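Local coordinates for RabGDI protein (Plasmodium falciparum 3D7, PDB 3P1W) that probably holds Rab GTPases in their GDP-bound form as a Rab GDP-dissociation inhibitor, a regulator of vesicle transport, at residues Q169-W174 against R232-M237. Sequence-based numbering, arbitrary orientation.
Sequences QYVSEW and RIKLYM
The carbonyl oxygen of Val171 accepts a hydrogen bond from Trp174 N at 3.1 Å, an i to i+3 turn, and Lys234 lays its methylenes against that same oxygen. Lys234 CD is near two carbonyl oxygens, 3.5 Å from Val171 O and 3.4 Å from Trp174 O. Its chain leaves the backbone extended, then bends twice: the bend at CG-CD puts CE at the edge of the Trp174 indole, near the ring plane, and the one at CD-CE turns NZ toward Gln238, with which it makes a weak hydrogen bond.

Beside Lys234 CB, Val171 turns toward helix 226-243, with CG1 against the lysine backbone. That methyl is 3.8 Å from Lys234 CB and touches Ile233 CG2 and Met237 SD, each at 4.0 Å. The two helices pass almost at right angles (-89°), with axes 9.2 Å apart, a helix-helix crossing within the largely helical domain that GDI-family proteins carry beside their sheet-rich domain. Ile233, Val171 and Met237 continue the apolar packing onto Phe167, Leu230 and Tyr168 respectively.

On the outer side, Met237 bends at its last torsion, bringing CE to 4.1 Å from Ser172 CB, where the serine is exposed. The Trp174 ring, by contrast, is buried, meeting Trp182 with the planes about 25° apart and touching Tyr227 and Leu230.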
ATOM      1  N   GLN A 169      -4.947  14.791  22.805  1.00 44.18           N
ATOM      2  CA  GLN A 169      -6.211  15.296  23.342  1.00 46.02           C
ATOM      3  C   GLN A 169      -6.789  16.382  22.434  1.00 46.95           C
ATOM      4  O   GLN A 169      -7.957  16.315  22.053  1.00 48.39           O
ATOM      5  CB  GLN A 169      -6.041  15.794  24.780  0.50 47.17           C
ATOM      6  CG  GLN A 169      -5.892  14.670  25.785  0.50 46.29           C
ATOM      7  CD  GLN A 169      -5.678  15.177  27.199  0.50 46.54           C
ATOM      8  OE1 GLN A 169      -5.780  16.372  27.458  0.50 47.39           O
ATOM      9  NE2 GLN A 169      -5.380  14.270  28.116  0.50 45.53           N
ATOM     10  N   TYR A 170      -5.955  17.348  22.061  1.00 47.01           N
ATOM     11  CA  TYR A 170      -6.357  18.409  21.127  1.00 47.64           C
ATOM     12  C   TYR A 170      -6.907  17.861  19.814  1.00 46.64           C
ATOM     13  O   TYR A 170      -8.001  18.244  19.394  1.00 46.69           O
ATOM     14  CB  TYR A 170      -5.174  19.337  20.837  1.00 47.33           C
ATOM     15  CG  TYR A 170      -5.471  20.470  19.859  1.00 47.83           C
ATOM     16  CD1 TYR A 170      -6.261  21.560  20.235  1.00 49.40           C
ATOM     17  CD2 TYR A 170      -4.918  20.474  18.586  1.00 45.74           C
ATOM     18  CE1 TYR A 170      -6.515  22.613  19.339  1.00 49.46           C
ATOM     19  CE2 TYR A 170      -5.164  21.510  17.688  1.00 46.60           C
ATOM     20  CZ  TYR A 170      -5.959  22.583  18.074  1.00 48.91           C
ATOM     21  OH  TYR A 170      -6.186  23.596  17.165  1.00 48.95           O
ATOM     22  N   VAL A 171      -6.155  16.964  19.166  1.00 44.87           N
ATOM     23  CA  VAL A 171      -6.574  16.421  17.869  1.00 44.61           C
ATOM     24  C   VAL A 171      -7.871  15.627  18.008  1.00 46.02           C
ATOM     25  O   VAL A 171      -8.747  15.688  17.150  1.00 45.54           O
ATOM     26  CB  VAL A 171      -5.479  15.505  17.247  1.00 42.26           C
ATOM     27  CG1 VAL A 171      -5.958  14.924  15.919  1.00 42.44           C
ATOM     28  CG2 VAL A 171      -4.191  16.281  17.055  1.00 41.22           C
ATOM     29  N   SER A 172      -7.985  14.884  19.104  1.00 47.79           N
ATOM     30  CA  SER A 172      -9.159  14.061  19.360  1.00 50.08           C
ATOM     31  C   SER A 172     -10.460  14.891  19.379  1.00 52.94           C
ATOM     32  O   SER A 172     -11.517  14.396  18.988  1.00 53.79           O
ATOM     33  CB  SER A 172      -8.985  13.328  20.688  1.00 50.93           C
ATOM     34  OG  SER A 172      -9.995  12.362  20.874  1.00 53.86           O
ATOM     35  N   GLU A 173     -10.370  16.151  19.801  1.00 54.80           N
ATOM     36  CA  GLU A 173     -11.544  17.046  19.854  1.00 57.49           C
ATOM     37  C   GLU A 173     -11.598  18.085  18.735  1.00 57.45           C
ATOM     38  O   GLU A 173     -12.564  18.838  18.624  1.00 58.94           O
ATOM     39  CB  GLU A 173     -11.577  17.747  21.194  1.00 59.46           C
ATOM     40  CG  GLU A 173     -11.848  16.792  22.327  1.00 61.62           C
ATOM     41  CD  GLU A 173     -12.171  17.514  23.597  1.00 66.73           C
ATOM     42  OE1 GLU A 173     -13.187  18.250  23.624  1.00 71.04           O
ATOM     43  OE2 GLU A 173     -11.407  17.349  24.568  1.00 69.83           O
ATOM     44  N   TRP A 174     -10.562  18.104  17.904  1.00 55.56           N
ATOM     45  CA  TRP A 174     -10.448  19.053  16.808  1.00 55.48           C
ATOM     46  C   TRP A 174     -11.419  18.730  15.663  1.00 56.17           C
ATOM     47  O   TRP A 174     -11.657  17.560  15.337  1.00 55.26           O
ATOM     48  CB  TRP A 174      -9.007  19.043  16.300  1.00 53.49           C
ATOM     49  CG  TRP A 174      -8.728  19.954  15.176  1.00 51.11           C
ATOM     50  CD1 TRP A 174      -8.304  21.247  15.247  1.00 50.81           C
ATOM     51  CD2 TRP A 174      -8.801  19.628  13.789  1.00 48.34           C
ATOM     52  NE1 TRP A 174      -8.120  21.755  13.984  1.00 49.89           N
ATOM     53  CE2 TRP A 174      -8.424  20.783  13.068  1.00 48.45           C
ATOM     54  CE3 TRP A 174      -9.154  18.472  13.086  1.00 46.20           C
ATOM     55  CZ2 TRP A 174      -8.398  20.817  11.667  1.00 47.21           C
ATOM     56  CZ3 TRP A 174      -9.128  18.502  11.696  1.00 45.16           C
ATOM     57  CH2 TRP A 174      -8.749  19.671  11.002  1.00 45.98           C
ATOM     58  N   ARG A 232      -5.626  13.823   9.022  1.00 33.64           N
ATOM     59  CA  ARG A 232      -4.980  12.529   8.854  1.00 31.97           C
ATOM     60  C   ARG A 232      -4.631  11.894  10.193  1.00 31.33           C
ATOM     61  O   ARG A 232      -4.851  10.699  10.402  1.00 30.68           O
ATOM     62  CB  ARG A 232      -3.729  12.685   7.999  1.00 30.62           C
ATOM     63  CG  ARG A 232      -4.050  12.969   6.530  1.00 31.01           C
ATOM     64  CD  ARG A 232      -2.828  13.385   5.781  1.00 30.68           C
ATOM     65  NE  ARG A 232      -1.927  12.263   5.544  1.00 28.10           N
ATOM     66  CZ  ARG A 232      -2.021  11.414   4.516  1.00 27.35           C
ATOM     67  NH1 ARG A 232      -2.977  11.535   3.598  1.00 27.94           N
ATOM     68  NH2 ARG A 232      -1.142  10.437   4.406  1.00 23.92           N
ATOM     69  N   ILE A 233      -4.094  12.696  11.103  1.00 32.20           N
ATOM     70  CA  ILE A 233      -3.793  12.218  12.460  1.00 32.23           C
ATOM     71  C   ILE A 233      -5.084  11.809  13.153  1.00 33.72           C
ATOM     72  O   ILE A 233      -5.171  10.718  13.706  1.00 33.02           O
ATOM     73  CB  ILE A 233      -2.990  13.256  13.286  1.00 32.49           C
ATOM     74  CG1 ILE A 233      -1.633  13.487  12.628  1.00 31.84           C
ATOM     75  CG2 ILE A 233      -2.770  12.758  14.730  1.00 31.77           C
ATOM     76  CD1 ILE A 233      -0.738  14.498  13.330  1.00 32.40           C
ATOM     77  N   LYS A 234      -6.116  12.648  13.068  1.00 36.19           N
ATOM     78  CA  LYS A 234      -7.420  12.276  13.629  1.00 38.14           C
ATOM     79  C   LYS A 234      -7.965  10.985  13.024  1.00 37.01           C
ATOM     80  O   LYS A 234      -8.486  10.133  13.737  1.00 37.46           O
ATOM     81  CB  LYS A 234      -8.451  13.401  13.462  1.00 40.10           C
ATOM     82  CG  LYS A 234      -9.612  13.249  14.432  1.00 45.28           C
ATOM     83  CD  LYS A 234     -10.527  14.469  14.447  1.00 51.07           C
ATOM     84  CE  LYS A 234     -11.277  14.622  13.144  1.00 53.76           C
ATOM     85  NZ  LYS A 234     -11.950  13.354  12.725  1.00 56.41           N
ATOM     86  N   LEU A 235      -7.824  10.837  11.713  1.00 37.00           N
ATOM     87  CA  LEU A 235      -8.283   9.624  11.023  1.00 36.63           C
ATOM     88  C   LEU A 235      -7.583   8.367  11.513  1.00 35.44           C
ATOM     89  O   LEU A 235      -8.231   7.336  11.696  1.00 36.04           O
ATOM     90  CB  LEU A 235      -8.136   9.763   9.506  1.00 36.22           C
ATOM     91  CG  LEU A 235      -8.757   8.638   8.659  1.00 37.87           C
ATOM     92  CD1 LEU A 235     -10.289   8.706   8.649  1.00 40.32           C
ATOM     93  CD2 LEU A 235      -8.206   8.693   7.240  1.00 38.19           C
ATOM     94  N   TYR A 236      -6.266   8.443  11.715  1.00 34.17           N
ATOM     95  CA  TYR A 236      -5.520   7.329  12.280  1.00 32.98           C
ATOM     96  C   TYR A 236      -6.129   6.967  13.643  1.00 34.79           C
ATOM     97  O   TYR A 236      -6.473   5.806  13.925  1.00 33.95           O
ATOM     98  CB  TYR A 236      -4.057   7.727  12.462  1.00 31.44           C
ATOM     99  CG  TYR A 236      -3.141   6.607  12.849  1.00 29.35           C
ATOM    100  CD1 TYR A 236      -2.396   5.922  11.876  1.00 25.85           C
ATOM    101  CD2 TYR A 236      -2.991   6.226  14.171  1.00 27.59           C
ATOM    102  CE1 TYR A 236      -1.559   4.883  12.226  1.00 25.15           C
ATOM    103  CE2 TYR A 236      -2.138   5.203  14.524  1.00 26.27           C
ATOM    104  CZ  TYR A 236      -1.407   4.533  13.555  1.00 25.73           C
ATOM    105  OH  TYR A 236      -0.563   3.496  13.918  1.00 26.50           O
ATOM    106  N   MET A 237      -6.261   7.988  14.482  1.00 36.73           N
ATOM    107  CA  MET A 237      -6.804   7.820  15.830  1.00 38.87           C
ATOM    108  C   MET A 237      -8.213   7.203  15.847  1.00 40.65           C
ATOM    109  O   MET A 237      -8.480   6.312  16.648  1.00 41.23           O
ATOM    110  CB  MET A 237      -6.811   9.163  16.559  1.00 40.22           C
ATOM    111  CG  MET A 237      -5.423   9.706  16.846  1.00 40.69           C
ATOM    112  SD  MET A 237      -5.493  11.339  17.616  1.00 46.73           S
ATOM    113  CE  MET A 237      -6.050  10.897  19.255  1.00 44.31           C
TER